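Local atomic coordinates of acyltransferase (Actinoplanes teichomyceticus, PDB entry 4Q38), a protein that transfers long fatty acyl chains from acyl-coenzyme A to the amino sugar of teicoplanin-type glycopeptide antibiotics. Residues Leu188-Arg193 with His211-Gly216; Arg62-Glu67 with Thr154-Gly159. One frame throughout, in Å; residues are numbered along the deposited sequence.

How the contacts relate
Both contacts are partly buried, and their centres lie about 12 Å apart, on the two sides of the seam between the helical N-terminal half and the GNAT-like C-terminal half. Contact 2 joins helical elements of the first half: the turn after helix 53-62 sits on the junction of helices 148-155 and 157-169, held by leucines, a valine and close backbone packing. Contact 1 ties the edge strand 188-191 to the loop that touches both bound ligands, chiefly through arginines gripping carbonyl oxygens. The two meet directly: Thr154 OG1 probably hydrogen-bonds to Arg190 N at 2.8 Å, and the Trp215 ring packs against Glu64 O.

Contact 1 of 2, residues Leu188-Arg193 with His211-Gly216; sequences LYRLGR and HVPEWG. With TEC (2-amino-6-O-decanoyl-2-deoxy-beta-D-glucopyranose), chain E.
Leu188 opens the contact by laying CD1 against the His211 ring, 3.6 Å from its CD2. The imidazole is also held by Ser197, whose OG bonds to His211 NE2, and Trp179 meets it edge-to-face. Two residues on, the chain of Arg190 runs extended from CG to NE and reaches the loop beyond. Its NH2 bonds to Trp215 O at 2.8 Å, in the plane of the guanidinium, and NH1 adds a weak bond to the same oxygen. NE donates to Gly192 O in a nearly straight bond (169°), which fixes the rotation of the group, while Pro213 CG rests over one face. Gly192 then turns the strand into Arg193. This side chain turns about CB-CG (chi2 60°), which folds it back toward the loop, and meets Pro213 O end-on, with NH1 at 2.9 Å and NH2 at 3.0 Å; Trp215 O lies above one face, and NH2 also bonds to Gly217 O. Val212, next to the gripped proline, gives its backbone to the ligands: its N donates to OAW of TEC at 2.9 Å, and its O takes a bond from N4P of coenzyme A. Two cationic groups thus serve neutral carbonyls, consistent with their shaping the loop from which, as in other GNAT enzymes, the backbone binds the pantetheine arm.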
loop_
_atom_site.group_PDB
_atom_site.type_symbol
_atom_site.label_atom_id
_atom_site.label_comp_id
_atom_site.label_asym_id
_atom_site.label_seq_id
_atom_site.Cartn_x
_atom_site.Cartn_y
_atom_site.Cartn_z
ATOM N N LEU A 188 3.634 0.987 9.652
ATOM C CA LEU A 188 4.538 1.104 8.513
ATOM C C LEU A 188 5.124 2.511 8.529
ATOM O O LEU A 188 4.382 3.485 8.739
ATOM C CB LEU A 188 3.776 0.889 7.197
ATOM C CG LEU A 188 4.565 1.021 5.879
ATOM C CD1 LEU A 188 5.262 -0.276 5.528
ATOM C CD2 LEU A 188 3.636 1.401 4.732
ATOM N N TYR A 189 6.428 2.611 8.298
ATOM C CA TYR A 189 7.141 3.903 8.260
ATOM C C TYR A 189 8.101 3.991 7.092
ATOM O O TYR A 189 8.887 3.075 6.853
ATOM C CB TYR A 189 7.876 4.179 9.597
ATOM C CG TYR A 189 6.870 4.317 10.694
ATOM C CD1 TYR A 189 6.224 5.535 10.916
ATOM C CD2 TYR A 189 6.488 3.206 11.462
ATOM C CE1 TYR A 189 5.252 5.663 11.887
ATOM C CE2 TYR A 189 5.506 3.323 12.432
ATOM C CZ TYR A 189 4.890 4.551 12.634
ATOM O OH TYR A 189 3.905 4.687 13.585
ATOM N N ARG A 190 8.032 5.098 6.361
ATOM C CA ARG A 190 9.014 5.354 5.314
ATOM C C ARG A 190 10.231 6.029 5.943
ATOM O O ARG A 190 10.126 7.099 6.559
ATOM C CB ARG A 190 8.429 6.205 4.173
ATOM C CG ARG A 190 9.434 6.412 3.038
ATOM C CD ARG A 190 8.854 7.053 1.789
ATOM N NE ARG A 190 9.879 7.053 0.745
ATOM C CZ ARG A 190 9.644 7.113 -0.562
ATOM N NH1 ARG A 190 8.398 7.191 -1.030
ATOM N NH2 ARG A 190 10.668 7.077 -1.404
ATOM N N LEU A 191 11.376 5.383 5.786
ATOM C CA LEU A 191 12.615 5.854 6.375
ATOM C C LEU A 191 13.627 6.100 5.258
ATOM O O LEU A 191 14.610 5.366 5.095
ATOM C CB LEU A 191 13.122 4.824 7.400
ATOM C CG LEU A 191 12.183 4.430 8.558
ATOM C CD1 LEU A 191 12.901 3.441 9.476
ATOM C CD2 LEU A 191 11.681 5.611 9.389
ATOM N N GLY A 192 13.373 7.137 4.467
ATOM C CA GLY A 192 14.208 7.405 3.288
ATOM C C GLY A 192 13.641 6.671 2.092
ATOM O O GLY A 192 12.434 6.750 1.847
ATOM N N ARG A 193 14.497 5.966 1.344
ATOM C CA ARG A 193 14.060 5.301 0.105
ATOM C C ARG A 193 13.159 4.090 0.390
ATOM O O ARG A 193 12.260 3.781 -0.392
ATOM C CB ARG A 193 15.271 4.882 -0.755
ATOM C CG ARG A 193 14.920 4.363 -2.155
ATOM C CD ARG A 193 14.183 5.441 -2.940
ATOM N NE ARG A 193 13.549 4.975 -4.181
ATOM C CZ ARG A 193 12.385 4.334 -4.265
ATOM N NH1 ARG A 193 11.699 3.999 -3.164
ATOM N NH2 ARG A 193 11.908 4.005 -5.459
ATOM N N HIS A 211 9.971 -2.732 2.340
ATOM C CA HIS A 211 9.145 -2.464 1.162
ATOM C C HIS A 211 9.735 -1.324 0.365
ATOM O O HIS A 211 10.418 -0.465 0.920
ATOM C CB HIS A 211 7.706 -2.128 1.568
ATOM C CG HIS A 211 7.146 -3.035 2.634
ATOM N ND1 HIS A 211 6.497 -4.179 2.345
ATOM C CD2 HIS A 211 7.184 -2.947 4.023
ATOM C CE1 HIS A 211 6.124 -4.788 3.487
ATOM N NE2 HIS A 211 6.539 -4.033 4.514
ATOM N N VAL A 212 9.476 -1.318 -0.939
ATOM C CA VAL A 212 10.029 -0.299 -1.827
ATOM C C VAL A 212 8.871 0.430 -2.512
ATOM O O VAL A 212 8.237 -0.117 -3.424
ATOM C CB VAL A 212 10.995 -0.902 -2.890
ATOM C CG1 VAL A 212 11.597 0.208 -3.757
ATOM C CG2 VAL A 212 12.109 -1.718 -2.232
ATOM N N PRO A 213 8.562 1.649 -2.053
ATOM C CA PRO A 213 7.560 2.448 -2.749
ATOM C C PRO A 213 8.086 2.889 -4.115
ATOM O O PRO A 213 9.302 2.967 -4.328
ATOM C CB PRO A 213 7.354 3.656 -1.830
ATOM C CG PRO A 213 8.575 3.725 -0.981
ATOM C CD PRO A 213 9.131 2.338 -0.878
ATOM N N GLU A 214 7.181 3.150 -5.040
ATOM C CA GLU A 214 7.601 3.471 -6.397
ATOM C C GLU A 214 8.284 4.835 -6.439
ATOM O O GLU A 214 9.361 4.978 -7.011
ATOM C CB GLU A 214 6.421 3.436 -7.369
ATOM C CG GLU A 214 6.834 3.858 -8.783
ATOM C CD GLU A 214 5.696 3.793 -9.776
ATOM O OE1 GLU A 214 5.091 2.715 -9.930
ATOM O OE2 GLU A 214 5.412 4.832 -10.405
ATOM N N TRP A 215 7.669 5.829 -5.808
ATOM C CA TRP A 215 8.197 7.196 -5.861
ATOM C C TRP A 215 9.443 7.383 -5.063
ATOM O O TRP A 215 9.591 6.818 -3.980
ATOM C CB TRP A 215 7.142 8.186 -5.400
ATOM C CG TRP A 215 6.084 8.448 -6.440
ATOM C CD1 TRP A 215 5.939 7.841 -7.688
ATOM C CD2 TRP A 215 4.968 9.387 -6.339
ATOM N NE1 TRP A 215 4.850 8.346 -8.352
ATOM C CE2 TRP A 215 4.217 9.270 -7.595
ATOM C CE3 TRP A 215 4.528 10.277 -5.368
ATOM C CZ2 TRP A 215 3.084 10.031 -7.847
ATOM C CZ3 TRP A 215 3.381 11.037 -5.633
ATOM C CH2 TRP A 215 2.681 10.916 -6.845
ATOM N N GLY A 216 10.353 8.191 -5.598
ATOM C CA GLY A 216 11.608 8.467 -4.926
ATOM C C GLY A 216 12.823 8.112 -5.754
ATOM O O GLY A 216 13.933 8.122 -5.234
HETATM C CAV TEC E . 16.957 -6.002 -4.209
HETATM C CAU TEC E . 16.454 -4.906 -3.296
HETATM C CAT TEC E . 15.783 -5.440 -2.057
HETATM C CAS TEC E . 14.855 -6.581 -2.367
HETATM C CAR TEC E . 13.812 -6.681 -1.293
HETATM C CAQ TEC E . 12.528 -6.220 -1.878
HETATM C CAP TEC E . 11.386 -6.286 -0.925
HETATM C CAO TEC E . 10.320 -5.416 -1.500
HETATM C CAN TEC E . 8.975 -5.859 -1.081
HETATM C CAM TEC E . 7.922 -4.839 -1.429
HETATM O OAW TEC E . 8.218 -3.761 -1.884
HETATM O O6 TEC E . 6.667 -5.303 -1.306
HETATM C C6 TEC E . 5.694 -4.577 -0.583
HETATM C C5 TEC E . 4.537 -4.087 -1.490
HETATM O O5 TEC E . 3.280 -4.384 -0.960
HETATM C C1 TEC E . 2.477 -4.238 -2.163
HETATM O O1 TEC E . 1.415 -4.977 -2.308
HETATM C C2 TEC E . 2.130 -2.781 -2.290
HETATM N N2 TEC E . 1.317 -2.617 -3.484
HETATM C C3 TEC E . 3.440 -2.202 -2.549
HETATM O O3 TEC E . 3.142 -0.933 -2.321
HETATM C C4 TEC E . 4.539 -2.614 -1.606
HETATM O O4 TEC E . 5.677 -2.305 -2.151
#

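Contact 2 of 2, residues Arg62-Glu67 with Thr154-Gly159; sequences RLEVPE and TLTQLG
Val65 and Gly159 bring their backbones almost into touch, CA to CA at 3.7 Å, because glycine has no side chain to hold them apart. Beside this point Glu64 O receives a CA-H...O contact from Gly159 CA at 3.3 Å. Leu63 O takes a weak bond from Gly159 N (3.2 Å, 128°) and a further CA-H...O contact from Thr156 CA. The same Gly159 N-H also makes a weak bond to Thr156 O within 154-159, so it is shared between two oxygens.

On one side of this backbone seam the apolar chains gather. Leu63 runs alongside Leu155 with both side chains heading in the same direction, and CD2 of the first is pressed to 3.4 Å from CB of the second, tighter than normal carbon contact. The other methyl, Leu63 CD1, meets Leu158 CD2 at 3.8 Å; that methyl also approaches Val65 CG2. Along the exposed edge Thr156 CG2 sits 3.5 Å from Arg62 O and packs on the Glu64 side chain, a placement that follows from chi1 of 64°, which turns OG1 back to Glu153 O.

Further out, Leu131 and Phe130 of helix 125-143 cover the leucines, and Ala70 and Ile73 of helix 67-76 back Val65. The turn itself is set by a Schellman motif ending helix 53-62, with Glu64 at positive phi as its C-prime residue, and Pro66 takes the N-cap position of helix 67-76. The turn between helices 53-62 and 67-76 is thereby joined to the junction of helices 148-155 and 157-169; with a single weak hydrogen bond between the segments, cohesion rests on leucine and valine contacts and on close backbone packing at Gly159.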
loop_
_atom_site.group_PDB
_atom_site.type_symbol
_atom_site.label_atom_id
_atom_site.label_comp_id
_atom_site.label_asym_id
_atom_site.label_seq_id
_atom_site.Cartn_x
_atom_site.Cartn_y
_atom_site.Cartn_z
ATOM N N ARG A 62 -0.118 17.983 0.997
ATOM C CA ARG A 62 0.841 17.447 1.960
ATOM C C ARG A 62 1.062 15.937 1.744
ATOM O O ARG A 62 2.167 15.425 1.935
ATOM C CB ARG A 62 0.375 17.733 3.391
ATOM C CG ARG A 62 1.469 17.568 4.429
ATOM C CD ARG A 62 1.206 18.401 5.669
ATOM N NE ARG A 62 2.457 18.621 6.387
ATOM C CZ ARG A 62 2.569 19.287 7.533
ATOM N NH1 ARG A 62 1.493 19.806 8.115
ATOM N NH2 ARG A 62 3.762 19.429 8.098
ATOM N N LEU A 63 0.010 15.255 1.307
ATOM C CA LEU A 63 0.065 13.824 1.008
ATOM C C LEU A 63 0.487 13.541 -0.445
ATOM O O LEU A 63 0.401 12.411 -0.917
ATOM C CB LEU A 63 -1.287 13.185 1.344
ATOM C CG LEU A 63 -1.751 13.340 2.801
ATOM C CD1 LEU A 63 -3.242 13.067 2.930
ATOM C CD2 LEU A 63 -0.962 12.417 3.716
ATOM N N GLU A 64 0.945 14.582 -1.146
ATOM C CA GLU A 64 1.459 14.472 -2.527
ATOM C C GLU A 64 0.475 13.863 -3.541
ATOM O O GLU A 64 0.873 13.242 -4.524
ATOM C CB GLU A 64 2.811 13.736 -2.562
ATOM C CG GLU A 64 3.891 14.429 -1.740
ATOM C CD GLU A 64 5.247 13.752 -1.806
ATOM O OE1 GLU A 64 5.404 12.726 -2.511
ATOM O OE2 GLU A 64 6.170 14.259 -1.135
ATOM N N VAL A 65 -0.811 14.051 -3.296
ATOM C CA VAL A 65 -1.834 13.701 -4.284
ATOM C C VAL A 65 -1.722 14.694 -5.458
ATOM O O VAL A 65 -1.647 15.890 -5.228
ATOM C CB VAL A 65 -3.225 13.729 -3.635
ATOM C CG1 VAL A 65 -4.322 13.480 -4.664
ATOM C CG2 VAL A 65 -3.293 12.693 -2.504
ATOM N N PRO A 66 -1.662 14.200 -6.716
ATOM C CA PRO A 66 -1.520 15.162 -7.821
ATOM C C PRO A 66 -2.681 16.167 -7.846
ATOM O O PRO A 66 -3.804 15.830 -7.446
ATOM C CB PRO A 66 -1.532 14.273 -9.067
ATOM C CG PRO A 66 -1.036 12.940 -8.576
ATOM C CD PRO A 66 -1.635 12.807 -7.199
ATOM N N GLU A 67 -2.397 17.388 -8.296
ATOM C CA GLU A 67 -3.374 18.483 -8.279
ATOM C C GLU A 67 -4.685 18.099 -8.943
ATOM O O GLU A 67 -5.750 18.395 -8.410
ATOM C CB GLU A 67 -2.806 19.762 -8.925
ATOM C CG GLU A 67 -1.606 20.366 -8.195
ATOM C CD GLU A 67 -1.911 20.782 -6.757
ATOM O OE1 GLU A 67 -1.095 20.470 -5.861
ATOM O OE2 GLU A 67 -2.961 21.426 -6.515
ATOM N N THR A 154 5.799 9.132 5.405
ATOM C CA THR A 154 5.094 7.848 5.348
ATOM C C THR A 154 3.729 7.970 4.663
ATOM O O THR A 154 3.395 7.188 3.774
ATOM C CB THR A 154 4.955 7.270 6.765
ATOM O OG1 THR A 154 6.269 7.077 7.320
ATOM C CG2 THR A 154 4.182 5.938 6.749
ATOM N N LEU A 155 2.946 8.963 5.075
ATOM C CA LEU A 155 1.582 9.113 4.578
ATOM C C LEU A 155 1.484 9.562 3.117
ATOM O O LEU A 155 0.430 9.398 2.508
ATOM C CB LEU A 155 0.772 10.052 5.504
ATOM C CG LEU A 155 0.598 9.555 6.947
ATOM C CD1 LEU A 155 -0.138 10.582 7.803
ATOM C CD2 LEU A 155 -0.119 8.207 7.004
ATOM N N THR A 156 2.570 10.126 2.568
ATOM C CA THR A 156 2.608 10.568 1.160
ATOM C C THR A 156 2.442 9.452 0.142
ATOM O O THR A 156 2.178 9.742 -1.028
ATOM C CB THR A 156 3.920 11.301 0.771
ATOM O OG1 THR A 156 5.035 10.403 0.890
ATOM C CG2 THR A 156 4.143 12.556 1.613
ATOM N N GLN A 157 2.587 8.185 0.544
ATOM C CA GLN A 157 2.297 7.129 -0.428
ATOM C C GLN A 157 0.848 7.183 -0.925
ATOM O O GLN A 157 0.541 6.624 -1.974
ATOM C CB GLN A 157 2.669 5.700 0.022
ATOM C CG GLN A 157 2.774 4.776 -1.206
ATOM C CD GLN A 157 3.324 3.385 -0.942
ATOM O OE1 GLN A 157 3.943 2.762 -1.831
ATOM N NE2 GLN A 157 3.091 2.879 0.242
ATOM N N LEU A 158 -0.039 7.867 -0.195
ATOM C CA LEU A 158 -1.403 8.048 -0.702
ATOM C C LEU A 158 -1.377 8.656 -2.099
ATOM O O LEU A 158 -2.047 8.173 -3.009
ATOM C CB LEU A 158 -2.255 8.920 0.236
ATOM C CG LEU A 158 -3.665 9.221 -0.294
ATOM C CD1 LEU A 158 -4.512 7.951 -0.419
ATOM C CD2 LEU A 158 -4.362 10.261 0.580
ATOM N N GLY A 159 -0.593 9.716 -2.267
ATOM C CA GLY A 159 -0.496 10.380 -3.569
ATOM C C GLY A 159 0.005 9.456 -4.664
ATOM O O GLY A 159 -0.521 9.451 -5.770
#